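Local coordinates for protein glutamate--tRNA ligase (Methanothermobacter thermautotrophicus, PDB 3AII) that probably attaches glutamate to tRNA in two steps, first activating the amino acid with ATP and then transferring it to the acceptor end of the tRNA, at residues L119-A124 / L158-D163. Numbering follows the deposited sequence.
Sequences LNHEYA and LGVEWD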
loop_
_atom_site.group_PDB
_atom_site.type_symbol
_atom_site.label_atom_id
_atom_site.label_comp_id
_atom_site.label_asym_id
_atom_site.label_seq_id
_atom_site.Cartn_x
_atom_site.Cartn_y
_atom_site.Cartn_z
ATOM N N LEU A 119 12.357 -1.771 3.286
ATOM C CA LEU A 119 13.445 -2.481 3.942
ATOM C C LEU A 119 14.588 -2.753 2.968
ATOM O O LEU A 119 15.755 -2.535 3.280
ATOM C CB LEU A 119 12.943 -3.782 4.583
ATOM C CG LEU A 119 12.002 -3.552 5.762
ATOM C CD1 LEU A 119 11.396 -4.864 6.243
ATOM C CD2 LEU A 119 12.746 -2.841 6.883
ATOM N N ASN A 120 14.252 -3.213 1.770
ATOM C CA ASN A 120 15.287 -3.496 0.795
ATOM C C ASN A 120 16.011 -2.242 0.356
ATOM O O ASN A 120 17.234 -2.240 0.172
ATOM C CB ASN A 120 14.704 -4.251 -0.395
ATOM C CG ASN A 120 14.528 -5.713 -0.097
ATOM O OD1 ASN A 120 15.494 -6.475 -0.109
ATOM N ND2 ASN A 120 13.301 -6.118 0.193
ATOM N N HIS A 121 15.257 -1.161 0.208
ATOM C CA HIS A 121 15.857 0.123 -0.121
ATOM C C HIS A 121 16.769 0.615 1.011
ATOM O O HIS A 121 17.897 1.029 0.766
ATOM C CB HIS A 121 14.776 1.140 -0.447
ATOM C CG HIS A 121 15.289 2.534 -0.610
ATOM N ND1 HIS A 121 16.227 2.878 -1.560
ATOM C CD2 HIS A 121 14.990 3.675 0.057
ATOM C CE1 HIS A 121 16.484 4.172 -1.472
ATOM N NE2 HIS A 121 15.747 4.678 -0.497
ATOM N N GLU A 122 16.289 0.531 2.250
ATOM C CA GLU A 122 17.110 0.908 3.406
ATOM C C GLU A 122 18.404 0.098 3.546
ATOM O O GLU A 122 19.438 0.648 3.913
ATOM C CB GLU A 122 16.301 0.836 4.710
ATOM C CG GLU A 122 15.159 1.844 4.819
ATOM C CD GLU A 122 15.639 3.277 5.023
ATOM O OE1 GLU A 122 16.768 3.487 5.517
ATOM O OE2 GLU A 122 14.875 4.204 4.685
ATOM N N TYR A 123 18.362 -1.204 3.265
ATOM C CA TYR A 123 19.590 -1.993 3.316
ATOM C C TYR A 123 20.541 -1.656 2.179
ATOM O O TYR A 123 21.753 -1.670 2.357
ATOM C CB TYR A 123 19.305 -3.494 3.361
ATOM C CG TYR A 123 19.061 -3.990 4.761
ATOM C CD1 TYR A 123 17.789 -4.341 5.184
ATOM C CD2 TYR A 123 20.107 -4.076 5.674
ATOM C CE1 TYR A 123 17.563 -4.782 6.479
ATOM C CE2 TYR A 123 19.891 -4.513 6.966
ATOM C CZ TYR A 123 18.621 -4.867 7.360
ATOM O OH TYR A 123 18.412 -5.303 8.647
ATOM N N ALA A 124 19.996 -1.353 1.004
ATOM C CA ALA A 124 20.844 -0.955 -0.115
ATOM C C ALA A 124 21.562 0.357 0.213
ATOM O O ALA A 124 22.740 0.520 -0.113
ATOM C CB ALA A 124 20.018 -0.837 -1.413
ATOM N N LEU A 158 7.180 6.560 -2.562
ATOM C CA LEU A 158 7.759 6.113 -1.298
ATOM C C LEU A 158 9.144 6.667 -1.058
ATOM O O LEU A 158 9.650 6.590 0.055
ATOM C CB LEU A 158 7.843 4.586 -1.230
ATOM C CG LEU A 158 6.547 3.847 -0.992
ATOM C CD1 LEU A 158 6.783 2.355 -1.153
ATOM C CD2 LEU A 158 6.026 4.182 0.419
ATOM N N GLY A 159 9.774 7.204 -2.100
ATOM C CA GLY A 159 11.150 7.660 -1.993
ATOM C C GLY A 159 12.195 6.581 -2.225
ATOM O O GLY A 159 13.368 6.744 -1.890
ATOM N N VAL A 160 11.774 5.469 -2.817
ATOM C CA VAL A 160 12.679 4.366 -3.081
ATOM C C VAL A 160 13.424 4.645 -4.386
ATOM O O VAL A 160 12.814 5.019 -5.384
ATOM C CB VAL A 160 11.896 3.036 -3.167
ATOM C CG1 VAL A 160 12.745 1.919 -3.774
ATOM C CG2 VAL A 160 11.382 2.633 -1.774
ATOM N N GLU A 161 14.740 4.501 -4.343
ATOM C CA GLU A 161 15.582 4.568 -5.534
ATOM C C GLU A 161 16.077 3.170 -5.861
ATOM O O GLU A 161 16.316 2.362 -4.961
ATOM C CB GLU A 161 16.792 5.463 -5.290
ATOM C CG GLU A 161 16.463 6.926 -5.058
ATOM C CD GLU A 161 17.716 7.798 -4.987
ATOM O OE1 GLU A 161 18.792 7.288 -4.602
ATOM O OE2 GLU A 161 17.624 8.996 -5.316
ATOM N N TRP A 162 16.249 2.872 -7.143
ATOM C CA TRP A 162 16.788 1.568 -7.501
ATOM C C TRP A 162 17.693 1.667 -8.725
ATOM O O TRP A 162 17.839 2.762 -9.287
ATOM C CB TRP A 162 15.672 0.538 -7.669
ATOM C CG TRP A 162 14.680 0.763 -8.787
ATOM C CD1 TRP A 162 14.627 0.084 -9.973
ATOM C CD2 TRP A 162 13.556 1.654 -8.785
ATOM N NE1 TRP A 162 13.563 0.526 -10.726
ATOM C CE2 TRP A 162 12.887 1.489 -10.017
ATOM C CE3 TRP A 162 13.067 2.609 -7.878
ATOM C CZ2 TRP A 162 11.746 2.215 -10.361
ATOM C CZ3 TRP A 162 11.917 3.336 -8.213
ATOM C CH2 TRP A 162 11.278 3.140 -9.457
ATOM N N ASP A 163 18.308 0.553 -9.114
ATOM C CA ASP A 163 19.425 0.579 -10.061
ATOM C C ASP A 163 19.180 -0.150 -11.381
ATOM O O ASP A 163 19.879 0.096 -12.362
ATOM C CB ASP A 163 20.693 0.014 -9.411
ATOM C CG ASP A 163 21.103 0.795 -8.193
ATOM O OD1 ASP A 163 21.783 1.839 -8.351
ATOM O OD2 ASP A 163 20.706 0.400 -7.086
#
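The imidazole of His-121 lies flat against the backbone of Val-160 and Glu-161, joining helix 111-126 to the loop that leads from helix 147-158 into strand 164-167. Both elements belong to the class I synthetase catalytic domain, whose nucleotide-binding core is of the Rossmann type, and helix 111-126 opens within the predicted HIGH region. The loop starts at Gly-159, which ends helix 147-158 in a Schellman motif with a positive phi of 86°, turning the chain so that it runs past the histidine.

Val-160 makes a CH-pi contact with the ring. CA of Val-160 sits 3.9 Å from the centroid of the His-121 ring, only 5° off the ring normal, and thus almost exactly over its centre. CG of His-121 is anti to the backbone N (chi1 172°), which carries the ring out from the helix and across the loop. Nearer the helix, both methyls of Val-160 pack against one side of the histidine's CB, with CG2 3.9 Å and CG1 4.0 Å from CB of His-121. Leu-131 of strand 130-135 and Arg-369 of helix 365-375 also touch the valine, placing it where strand and helices converge.

Polar backbone atoms of the loop complete the contact. NE2 of His-121 comes within 3.4 Å of the Gly-159 carbonyl O, but the angle is poor. The backbone N of Glu-161 lies over the same face as Val-160 CA. The carboxylate of Glu-161 stays apart from the imidazole, with OE1 of Glu-161 5.7 Å from NE2 of His-121, whereas the backbone N of Glu-161 lies 3.4 Å from CE1 of His-121.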